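Long-range contacts in serpin B3 (Homo sapiens, PDB 4ZK3), which belongs to the serpin family of serine protease inhibitors and, as the psoriasis-associated form Pso p27, folds into a compact structure that forms large aggregates: residues L88-N93 with F126-V131; T195-F200 with S209-R214; T217-A222 with E233-G238; L323-V328 with T347-F352. All blocks are in the same frame, centred on the assembly; numbering follows the deposited sequence.

Contact 1. Residues L88-N93 with F126-V131; sequences LLTEFN and FYQTSV
Leu89 meets the chain of Tyr127 at the point where the backbones come nearest, their CA atoms 7.1 Å apart. It points from the last full turn of helix 81-91 toward 126-131, and CD1 does the touching. With CG anti to its own carbonyl carbon (chi1 -68°) and chi2 extended, that methyl rests on Tyr127 CA at 3.4 Å and beside Phe126 O at 3.5 Å. It also reaches the Tyr127 ring, CD1 to CD1 at 3.9 Å, although Tyr127 itself points away from 88-93; its side chain packs on Ser36 and Met40 of helix 31-42. Leu89 also touches Asn105 of strand 99-110.

Gln128 supplies the second half of the interface. Its backbone is the first after the helix to abandon helical angles, and the positive phi (58°) turns the chain there, its CB directed at 88-93. Extended beyond CG, the side chain runs alongside the helix end: OE1 stands 4.0 Å from Leu89 CB, and NE2 lies 4.1 Å from Thr90 N. These are packing distances. Thr90 OG1 bonds instead to Gln86 O, one turn back in its own helix.

No hydrogen bond or salt bridge links the segments. The contact therefore depends on Leu89, through CD1 and CB, and on the terminal amide of Gln128, with 203 Å² buried in total. Phe126 O is buried under Leu89 without a polar partner in the model, probably a small energetic cost. The chemistry implies a modest van der Waals seam in which polar groups take part without bonding across it.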
# COMPACT_ATOMS: atom_id res chain seq x y z
N LEU A 88 -7.66 -7.32 -11.74
CA LEU A 88 -7.62 -6.37 -10.64
C LEU A 88 -7.24 -4.96 -11.07
O LEU A 88 -7.93 -4.00 -10.71
CB LEU A 88 -6.63 -6.80 -9.56
CG LEU A 88 -7.13 -7.67 -8.42
CD1 LEU A 88 -6.00 -7.78 -7.40
CD2 LEU A 88 -8.42 -7.14 -7.78
N LEU A 89 -6.12 -4.81 -11.78
CA LEU A 89 -5.69 -3.46 -12.20
C LEU A 89 -6.82 -2.66 -12.86
O LEU A 89 -7.01 -1.48 -12.57
CB LEU A 89 -4.42 -3.52 -13.10
CG LEU A 89 -3.13 -3.99 -12.40
CD1 LEU A 89 -2.01 -4.09 -13.41
CD2 LEU A 89 -2.70 -3.04 -11.29
N THR A 90 -7.60 -3.33 -13.73
CA THR A 90 -8.74 -2.74 -14.44
C THR A 90 -9.74 -2.14 -13.46
O THR A 90 -10.23 -1.03 -13.66
CB THR A 90 -9.52 -3.80 -15.26
OG1 THR A 90 -8.62 -4.70 -15.89
CG2 THR A 90 -10.37 -3.15 -16.35
N GLU A 91 -10.04 -2.88 -12.39
CA GLU A 91 -11.02 -2.46 -11.37
C GLU A 91 -10.57 -1.27 -10.57
O GLU A 91 -11.33 -0.45 -10.12
CB GLU A 91 -11.24 -3.61 -10.41
CG GLU A 91 -11.74 -4.89 -11.07
CD GLU A 91 -13.24 -4.94 -11.13
OE1 GLU A 91 -13.78 -6.05 -10.93
OE2 GLU A 91 -13.86 -3.86 -11.35
N PHE A 92 -9.27 -1.15 -10.44
CA PHE A 92 -8.68 -0.10 -9.67
C PHE A 92 -8.50 1.17 -10.48
O PHE A 92 -7.67 2.03 -10.09
CB PHE A 92 -7.30 -0.57 -9.15
CG PHE A 92 -7.33 -1.75 -8.23
CD1 PHE A 92 -8.50 -2.21 -7.67
CD2 PHE A 92 -6.15 -2.39 -7.93
CE1 PHE A 92 -8.50 -3.30 -6.81
CE2 PHE A 92 -6.12 -3.49 -7.08
CZ PHE A 92 -7.30 -3.94 -6.49
N ASN A 93 -9.14 1.30 -11.64
CA ASN A 93 -9.03 2.59 -12.39
C ASN A 93 -10.47 2.96 -12.63
O ASN A 93 -11.09 2.41 -13.55
CB ASN A 93 -8.30 2.51 -13.74
CG ASN A 93 -6.80 2.47 -13.60
OD1 ASN A 93 -6.18 1.42 -13.76
ND2 ASN A 93 -6.21 3.59 -13.30
N PHE A 126 -0.26 -7.53 -19.01
CA PHE A 126 -0.75 -7.86 -17.64
C PHE A 126 -0.80 -6.69 -16.64
O PHE A 126 -1.67 -6.68 -15.74
CB PHE A 126 0.04 -9.00 -17.03
CG PHE A 126 -0.02 -10.25 -17.84
CD1 PHE A 126 -1.20 -10.98 -17.92
CD2 PHE A 126 1.09 -10.67 -18.59
CE1 PHE A 126 -1.26 -12.11 -18.72
CE2 PHE A 126 1.02 -11.79 -19.38
CZ PHE A 126 -0.15 -12.52 -19.45
N TYR A 127 0.10 -5.72 -16.81
CA TYR A 127 0.29 -4.63 -15.84
C TYR A 127 0.02 -3.28 -16.46
O TYR A 127 0.17 -2.27 -15.80
CB TYR A 127 1.73 -4.67 -15.29
CG TYR A 127 1.90 -5.83 -14.40
CD1 TYR A 127 1.52 -5.77 -13.06
CD2 TYR A 127 2.32 -7.05 -14.91
CE1 TYR A 127 1.64 -6.87 -12.25
CE2 TYR A 127 2.41 -8.17 -14.09
CZ TYR A 127 2.09 -8.08 -12.79
OH TYR A 127 2.17 -9.20 -12.00
N GLN A 128 -0.41 -3.26 -17.73
CA GLN A 128 -0.76 -1.99 -18.40
C GLN A 128 0.43 -1.05 -18.37
O GLN A 128 0.29 0.16 -18.35
CB GLN A 128 -1.99 -1.34 -17.76
CG GLN A 128 -3.17 -2.27 -17.49
CD GLN A 128 -4.39 -1.56 -16.77
OE1 GLN A 128 -4.26 -0.63 -15.93
NE2 GLN A 128 -5.59 -2.04 -17.09
N THR A 129 1.64 -1.60 -18.38
CA THR A 129 2.83 -0.82 -18.20
C THR A 129 3.15 -0.00 -19.49
O THR A 129 3.21 -0.58 -20.59
CB THR A 129 3.98 -1.76 -17.85
OG1 THR A 129 3.61 -2.53 -16.68
CG2 THR A 129 5.25 -0.95 -17.55
N SER A 130 3.43 1.29 -19.35
CA SER A 130 3.97 2.07 -20.47
C SER A 130 5.47 2.13 -20.27
O SER A 130 5.97 1.81 -19.20
CB SER A 130 3.35 3.49 -20.51
OG SER A 130 3.59 4.14 -19.26
N VAL A 131 6.18 2.49 -21.33
CA VAL A 131 7.64 2.45 -21.36
C VAL A 131 8.17 3.82 -21.77
O VAL A 131 7.76 4.39 -22.80
CB VAL A 131 8.13 1.43 -22.37
CG1 VAL A 131 9.63 1.45 -22.43
CG2 VAL A 131 7.59 0.02 -22.00

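Contact 2. Residues T195-F200 with S209-R214; sequences TKEEKF and SIQMMR
Ser209 OG donates to Glu197 OE2 over 2.6 Å, the shortest hydrogen bond between the two strands. The hydroxyl arrives on the anti side of the carboxylate, 29° out of its plane, and is crowded against Glu197 CG at 2.9 Å, so the bond is short but not ideally placed. An extended glutamate, CG opposite the backbone N (chi1 -167°), carries the acceptor along the hairpin to reach it.

Backbone pairing follows. Lys196 and Met212 form an antiparallel hydrogen-bonded pair, with Met212 N to Lys196 O the shorter of its two bonds. At Glu198 and Ile210 the bonding is uneven: Glu198 N to Ile210 O is 2.9 Å and fairly straight (163°), whereas the return bond is weak. Water 1 stands between Thr195 OG1 and Arg214 N, though its approach to the hydroxyl is doubtfully short; Glu338 also binds that hydroxyl.

On the face carrying Lys196, Glu198, Ile210 and Met212, side chains pack together. Glu198 crosses Met212 at about a right angle, its CD 3.6 Å from Met212 CB. Its carboxylate is nearly parallel to the Arg214 guanidinium, yet Glu198 OE2 and Arg214 NE are 4.2 Å apart, beyond a salt bridge. Lys196 CD sits tightly, 3.2 Å from Arg214 NH2, but the bent lysine chain leads NZ off to 5.5 Å from Arg214 NH2. Farther along, Ile210 CD1 touches Phe200 CD2.

The chemistry implies a hairpin held mainly by backbone bonds and one serine-to-glutamate hydrogen bond, Glu198 offering Arg214 probably only diffuse attraction.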
# COMPACT_ATOMS: atom_id res chain seq x y z
N THR A 195 -15.95 19.47 15.01
CA THR A 195 -14.60 19.10 15.30
C THR A 195 -14.07 19.93 16.51
O THR A 195 -14.30 21.11 16.55
CB THR A 195 -13.74 19.30 14.02
OG1 THR A 195 -14.22 18.41 12.98
CG2 THR A 195 -12.29 19.06 14.29
N LYS A 196 -13.33 19.31 17.46
CA LYS A 196 -12.87 19.96 18.70
C LYS A 196 -11.46 19.53 19.01
O LYS A 196 -11.11 18.40 18.70
CB LYS A 196 -13.71 19.47 19.87
CG LYS A 196 -14.96 20.27 20.21
CD LYS A 196 -15.83 19.53 21.25
CE LYS A 196 -15.09 18.98 22.47
NZ LYS A 196 -14.74 20.05 23.44
N GLU A 197 -10.65 20.38 19.66
CA GLU A 197 -9.33 19.94 20.15
C GLU A 197 -9.52 18.95 21.28
O GLU A 197 -10.29 19.22 22.18
CB GLU A 197 -8.51 21.11 20.65
CG GLU A 197 -7.06 20.76 20.85
CD GLU A 197 -6.31 21.81 21.66
OE1 GLU A 197 -6.91 22.49 22.53
OE2 GLU A 197 -5.09 21.96 21.43
N GLU A 198 -8.83 17.81 21.26
CA GLU A 198 -8.88 16.87 22.38
C GLU A 198 -7.54 16.29 22.52
O GLU A 198 -6.63 16.55 21.71
CB GLU A 198 -9.85 15.69 22.16
CG GLU A 198 -11.23 16.11 21.75
CD GLU A 198 -12.18 14.93 21.70
OE1 GLU A 198 -11.73 13.76 21.82
OE2 GLU A 198 -13.39 15.19 21.57
N LYS A 199 -7.40 15.51 23.57
CA LYS A 199 -6.17 14.79 23.77
C LYS A 199 -6.20 13.49 22.98
O LYS A 199 -7.22 12.90 22.84
CB LYS A 199 -6.02 14.51 25.26
CG LYS A 199 -6.07 15.80 26.05
CD LYS A 199 -5.81 15.56 27.52
CE LYS A 199 -6.11 16.85 28.29
NZ LYS A 199 -5.47 16.76 29.62
N PHE A 200 -5.05 13.11 22.46
CA PHE A 200 -4.82 11.80 21.91
C PHE A 200 -3.74 11.22 22.75
O PHE A 200 -2.74 11.88 22.97
CB PHE A 200 -4.28 11.87 20.46
CG PHE A 200 -4.14 10.53 19.80
CD1 PHE A 200 -2.99 9.82 19.92
CD2 PHE A 200 -5.17 10.00 19.05
CE1 PHE A 200 -2.83 8.61 19.30
CE2 PHE A 200 -5.03 8.79 18.42
CZ PHE A 200 -3.86 8.08 18.56
N SER A 209 -2.12 16.98 21.68
CA SER A 209 -3.33 17.59 21.18
C SER A 209 -3.61 17.18 19.72
O SER A 209 -2.70 16.83 18.96
CB SER A 209 -3.22 19.08 21.26
OG SER A 209 -4.38 19.63 20.67
N ILE A 210 -4.89 17.20 19.35
CA ILE A 210 -5.33 16.69 18.07
C ILE A 210 -6.70 17.29 17.77
O ILE A 210 -7.48 17.61 18.67
CB ILE A 210 -5.42 15.11 18.09
CG1 ILE A 210 -5.06 14.57 16.71
CG2 ILE A 210 -6.81 14.66 18.61
CD1 ILE A 210 -4.85 13.07 16.64
N GLN A 211 -7.02 17.43 16.50
CA GLN A 211 -8.35 17.88 16.13
C GLN A 211 -9.23 16.65 15.95
O GLN A 211 -8.99 15.79 15.06
CB GLN A 211 -8.28 18.74 14.87
CG GLN A 211 -7.49 20.03 15.03
CD GLN A 211 -8.19 21.00 15.98
OE1 GLN A 211 -7.70 21.25 17.09
NE2 GLN A 211 -9.36 21.46 15.60
N MET A 212 -10.25 16.52 16.79
CA MET A 212 -11.11 15.33 16.78
C MET A 212 -12.42 15.56 16.08
O MET A 212 -13.21 16.38 16.50
CB MET A 212 -11.40 14.82 18.21
CG MET A 212 -12.14 13.45 18.22
SD MET A 212 -11.03 12.13 17.63
CE MET A 212 -9.92 11.94 19.01
N MET A 213 -12.68 14.80 15.01
CA MET A 213 -13.94 14.94 14.30
C MET A 213 -14.95 14.02 14.97
O MET A 213 -14.59 12.99 15.54
CB MET A 213 -13.82 14.58 12.81
CG MET A 213 -12.60 15.13 12.10
SD MET A 213 -12.55 14.63 10.37
CE MET A 213 -12.48 12.83 10.45
N ARG A 214 -16.21 14.37 14.90
CA ARG A 214 -17.24 13.69 15.69
C ARG A 214 -18.52 13.65 14.89
O ARG A 214 -18.85 14.62 14.23
CB ARG A 214 -17.48 14.41 17.00
CG ARG A 214 -16.19 14.57 17.83
CD ARG A 214 -16.32 15.11 19.26
NE ARG A 214 -16.63 16.52 19.31
CZ ARG A 214 -17.86 17.03 19.26
NH1 ARG A 214 -18.90 16.23 19.10
NH2 ARG A 214 -18.06 18.34 19.34
O HOH W 1 -16.19 16.87 13.18

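Contact 3. Residues T217-A222 with E233-G238; sequences TSFHFA and EIPYKG
His220 ND1 donates a hydrogen bond of 2.9 Å to Glu233 OE1. The acceptor lies near the imidazole plane, 12° out of it, and the carboxylate is turned 38° against the ring. The two side chains run side by side in the same direction. A backbone bond from Glu233 N to His220 O, 3.1 Å long and almost straight (173°), accompanies them.

Water 2 completes this polar knot. It accepts from His220 N at 2.8 Å and donates both to Glu233 O at 2.7 Å and to Glu233 OE1, so OE1 receives two donors, His220 ND1 and the water. The apolar side belongs to Phe219: its CE1 touches Ile234 CG2 at 4.1 Å, and Pro235 CD comes to the ring's edge. Phe219 CD1 also approaches the carbonyl Glu233 O obliquely, at 3.5 Å.

A second shell fixes the glutamate: Ser242 OG bonds to the other carboxylate oxygen, OE2, with Arg374 only as a long, weak ion pair.

The two segments belong to adjacent strands, 206-224 and 229-235, of a hairpin. Strand 276-294 flanks the first, and its Leu282 touches both Phe219 and Ile234; strand 241-248 continues the sheet beyond the second.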
# COMPACT_ATOMS: atom_id res chain seq x y z
N THR A 217 -24.01 8.33 13.96
CA THR A 217 -24.66 7.74 12.76
C THR A 217 -24.54 6.22 12.83
O THR A 217 -23.86 5.68 13.70
CB THR A 217 -24.06 8.33 11.46
OG1 THR A 217 -24.32 7.46 10.35
CG2 THR A 217 -22.59 8.50 11.60
N SER A 218 -25.27 5.52 11.98
CA SER A 218 -25.17 4.07 12.00
C SER A 218 -24.17 3.53 10.96
O SER A 218 -24.09 4.00 9.84
CB SER A 218 -26.54 3.41 11.85
OG SER A 218 -26.84 3.25 10.51
N PHE A 219 -23.39 2.54 11.38
CA PHE A 219 -22.29 2.02 10.60
C PHE A 219 -22.30 0.53 10.84
O PHE A 219 -22.77 0.13 11.90
CB PHE A 219 -20.97 2.51 11.19
CG PHE A 219 -20.64 3.95 10.93
CD1 PHE A 219 -20.42 4.42 9.64
CD2 PHE A 219 -20.46 4.83 12.00
CE1 PHE A 219 -20.07 5.74 9.43
CE2 PHE A 219 -20.10 6.14 11.80
CZ PHE A 219 -19.90 6.60 10.52
N HIS A 220 -21.74 -0.27 9.94
CA HIS A 220 -21.42 -1.66 10.27
C HIS A 220 -20.32 -1.70 11.33
O HIS A 220 -19.25 -1.07 11.21
CB HIS A 220 -20.99 -2.50 9.04
CG HIS A 220 -22.08 -2.70 8.04
ND1 HIS A 220 -22.07 -2.13 6.79
CD2 HIS A 220 -23.25 -3.38 8.13
CE1 HIS A 220 -23.19 -2.43 6.16
NE2 HIS A 220 -23.92 -3.19 6.95
N PHE A 221 -20.62 -2.46 12.38
CA PHE A 221 -19.87 -2.48 13.59
C PHE A 221 -19.72 -3.93 14.12
O PHE A 221 -20.55 -4.80 13.86
CB PHE A 221 -20.57 -1.57 14.62
CG PHE A 221 -19.98 -1.67 16.00
CD1 PHE A 221 -20.35 -2.70 16.86
CD2 PHE A 221 -19.02 -0.76 16.42
CE1 PHE A 221 -19.78 -2.84 18.11
CE2 PHE A 221 -18.45 -0.89 17.67
CZ PHE A 221 -18.83 -1.94 18.53
N ALA A 222 -18.65 -4.17 14.85
CA ALA A 222 -18.47 -5.42 15.54
C ALA A 222 -17.57 -5.23 16.74
O ALA A 222 -16.58 -4.48 16.71
CB ALA A 222 -17.91 -6.47 14.63
N GLU A 233 -16.60 -0.08 9.96
CA GLU A 233 -16.51 0.24 8.53
C GLU A 233 -17.09 1.63 8.31
O GLU A 233 -18.21 1.92 8.68
CB GLU A 233 -17.25 -0.79 7.64
CG GLU A 233 -17.25 -0.45 6.17
CD GLU A 233 -18.42 -0.97 5.40
OE1 GLU A 233 -19.53 -1.09 5.95
OE2 GLU A 233 -18.23 -1.18 4.18
N ILE A 234 -16.30 2.48 7.66
CA ILE A 234 -16.69 3.83 7.35
C ILE A 234 -16.71 3.90 5.82
O ILE A 234 -15.67 4.01 5.21
CB ILE A 234 -15.72 4.89 7.91
CG1 ILE A 234 -15.38 4.63 9.37
CG2 ILE A 234 -16.31 6.28 7.76
CD1 ILE A 234 -14.34 5.51 10.02
N PRO A 235 -17.92 3.83 5.20
CA PRO A 235 -17.90 3.79 3.73
C PRO A 235 -17.55 5.12 3.06
O PRO A 235 -17.91 6.19 3.56
CB PRO A 235 -19.33 3.43 3.37
CG PRO A 235 -19.92 2.79 4.60
CD PRO A 235 -19.26 3.52 5.74
N TYR A 236 -16.94 5.02 1.89
CA TYR A 236 -16.89 6.15 0.99
C TYR A 236 -18.17 6.24 0.20
O TYR A 236 -18.86 5.26 -0.01
CB TYR A 236 -15.63 6.07 0.11
CG TYR A 236 -14.38 6.21 0.96
CD1 TYR A 236 -13.96 7.48 1.41
CD2 TYR A 236 -13.63 5.12 1.31
CE1 TYR A 236 -12.85 7.64 2.22
CE2 TYR A 236 -12.50 5.23 2.13
CZ TYR A 236 -12.12 6.50 2.58
OH TYR A 236 -11.04 6.66 3.38
N LYS A 237 -18.49 7.43 -0.24
CA LYS A 237 -19.70 7.65 -1.02
C LYS A 237 -19.68 6.82 -2.29
O LYS A 237 -18.71 6.86 -3.04
CB LYS A 237 -19.84 9.12 -1.36
CG LYS A 237 -21.19 9.48 -1.99
CD LYS A 237 -21.24 10.96 -2.35
CE LYS A 237 -22.45 11.27 -3.25
NZ LYS A 237 -23.10 12.46 -2.68
N GLY A 238 -20.81 6.12 -2.53
CA GLY A 238 -20.99 5.16 -3.62
C GLY A 238 -20.79 3.74 -3.13
O GLY A 238 -21.14 2.82 -3.82
O HOH W 2 -20.55 0.98 7.73

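Contact 4. Residues L323-V328 with T347-F352; sequences LVLSGV and TAVVGF
Leu325 and Val349 form the apolar centre, Leu325 CD1 against Val349 CG1 at 3.5 Å. Val328 joins from farther along, lying parallel to Val349 with CG1 to CG2 at 4.1 Å. All three side chains are on the same face of the sheet, where Ala37 and Val41 of helix 31-42 touch Val349. Gly351 pairs with Leu325 and has no side chain there, so Leu325 CD2 comes to 4.0 Å from Gly351 CA.

Ser326 and Phe352 meet at the margin. The Phe352 CG sits between the backbone N and the carbonyl carbon (chi1 72°), which brings the ring back beside residues 324-326. It meets them obliquely: Phe352 CD1 lies 3.1 Å from Val324 O and 3.8 Å from Ser326 CB, while CE1 touches Val324 CB.

Polar links are mainly backbone. Val324 and Phe352 exchange two hydrogen bonds of equal length, Val324 N to Phe352 O the straighter, and Val350 N donates to Gly327 O at 3.0 Å. Between them Val350 O receives both Ser326 N, at 2.9 Å, and Gly327 N, at 3.3 Å and weak.

Two consecutive residues facing one, with the register shifting by a residue, define a classic beta bulge. Strand 340-351 also pairs with strand 174-185, and residues 353-359 beyond it are unmodelled; this is consistent with a cleaved serpin whose reactive-centre loop has inserted as the central strand of sheet A.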
# COMPACT_ATOMS: atom_id res chain seq x y z
N LEU A 323 21.37 -8.97 -15.28
CA LEU A 323 20.61 -7.90 -14.55
C LEU A 323 20.43 -8.29 -13.11
O LEU A 323 20.10 -9.46 -12.84
CB LEU A 323 19.23 -7.66 -15.17
CG LEU A 323 19.17 -6.54 -16.21
CD1 LEU A 323 17.83 -6.55 -16.93
CD2 LEU A 323 19.41 -5.18 -15.57
N VAL A 324 20.67 -7.34 -12.22
CA VAL A 324 20.49 -7.48 -10.76
C VAL A 324 19.78 -6.24 -10.23
O VAL A 324 20.02 -5.14 -10.74
CB VAL A 324 21.84 -7.58 -10.05
CG1 VAL A 324 21.65 -7.75 -8.56
CG2 VAL A 324 22.65 -8.74 -10.64
N LEU A 325 18.90 -6.40 -9.24
CA LEU A 325 18.26 -5.23 -8.62
C LEU A 325 19.12 -4.65 -7.51
O LEU A 325 19.57 -5.38 -6.56
CB LEU A 325 16.90 -5.55 -8.04
CG LEU A 325 15.88 -6.16 -8.98
CD1 LEU A 325 14.56 -6.33 -8.24
CD2 LEU A 325 15.74 -5.33 -10.24
N SER A 326 19.32 -3.34 -7.62
CA SER A 326 20.06 -2.55 -6.67
C SER A 326 19.17 -1.99 -5.58
O SER A 326 19.65 -1.74 -4.51
CB SER A 326 20.81 -1.40 -7.36
OG SER A 326 19.96 -0.52 -8.13
N GLY A 327 17.86 -1.77 -5.82
CA GLY A 327 17.01 -1.28 -4.73
C GLY A 327 15.50 -1.40 -4.97
O GLY A 327 15.04 -1.67 -6.07
N VAL A 328 14.74 -1.25 -3.90
CA VAL A 328 13.28 -1.27 -3.93
C VAL A 328 12.86 -0.28 -2.87
O VAL A 328 13.22 -0.44 -1.69
CB VAL A 328 12.65 -2.63 -3.63
CG1 VAL A 328 11.11 -2.59 -3.76
CG2 VAL A 328 13.19 -3.67 -4.58
N THR A 347 5.91 2.75 -5.60
CA THR A 347 7.01 1.83 -5.44
C THR A 347 7.92 1.89 -6.64
O THR A 347 7.46 1.86 -7.78
CB THR A 347 6.46 0.39 -5.29
OG1 THR A 347 5.44 0.34 -4.26
CG2 THR A 347 7.55 -0.59 -5.02
N ALA A 348 9.23 1.97 -6.38
CA ALA A 348 10.25 1.96 -7.42
C ALA A 348 11.17 0.76 -7.23
O ALA A 348 11.63 0.50 -6.14
CB ALA A 348 11.08 3.26 -7.36
N VAL A 349 11.45 0.06 -8.31
CA VAL A 349 12.41 -1.02 -8.34
C VAL A 349 13.50 -0.62 -9.34
O VAL A 349 13.18 -0.31 -10.53
CB VAL A 349 11.72 -2.31 -8.84
CG1 VAL A 349 12.75 -3.46 -9.10
CG2 VAL A 349 10.58 -2.71 -7.86
N VAL A 350 14.75 -0.59 -8.86
CA VAL A 350 15.92 -0.12 -9.62
C VAL A 350 16.87 -1.26 -9.92
O VAL A 350 17.19 -2.04 -9.04
CB VAL A 350 16.72 0.91 -8.82
CG1 VAL A 350 17.89 1.46 -9.63
CG2 VAL A 350 15.84 2.04 -8.39
N GLY A 351 17.27 -1.40 -11.17
CA GLY A 351 18.14 -2.49 -11.61
C GLY A 351 19.25 -2.03 -12.54
O GLY A 351 19.17 -0.96 -13.15
N PHE A 352 20.27 -2.88 -12.67
CA PHE A 352 21.49 -2.57 -13.40
C PHE A 352 22.15 -3.84 -13.90
O PHE A 352 21.97 -4.90 -13.32
CB PHE A 352 22.46 -1.75 -12.54
CG PHE A 352 23.11 -2.54 -11.46
CD1 PHE A 352 22.37 -3.08 -10.42
CD2 PHE A 352 24.50 -2.76 -11.48
CE1 PHE A 352 22.97 -3.82 -9.42
CE2 PHE A 352 25.11 -3.50 -10.47
CZ PHE A 352 24.34 -4.03 -9.44

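In the fold
Along the chain the contacts come in series, each closing before the next opens. Contacts 2 and 3 are neighbours: both use strand 206-224, and their centres are 21 Å apart on the same side of the chain's centre. By serpin convention they belong to sheets C and B. Contact 4 lies on the opposite side, its centre 42 Å from that of contact 2 and 40 Å from that of contact 3, in sheet A. Contact 1, its centre about 20 Å from that of contact 4, joins two helix ends near strand 99-110; helix 31-42 touches both. Strand 276-294 pairs with 206-224 and 325-336, tying these hairpins to the sheet that takes up the reactive-centre loop in cleaved serpins: one continuous fold.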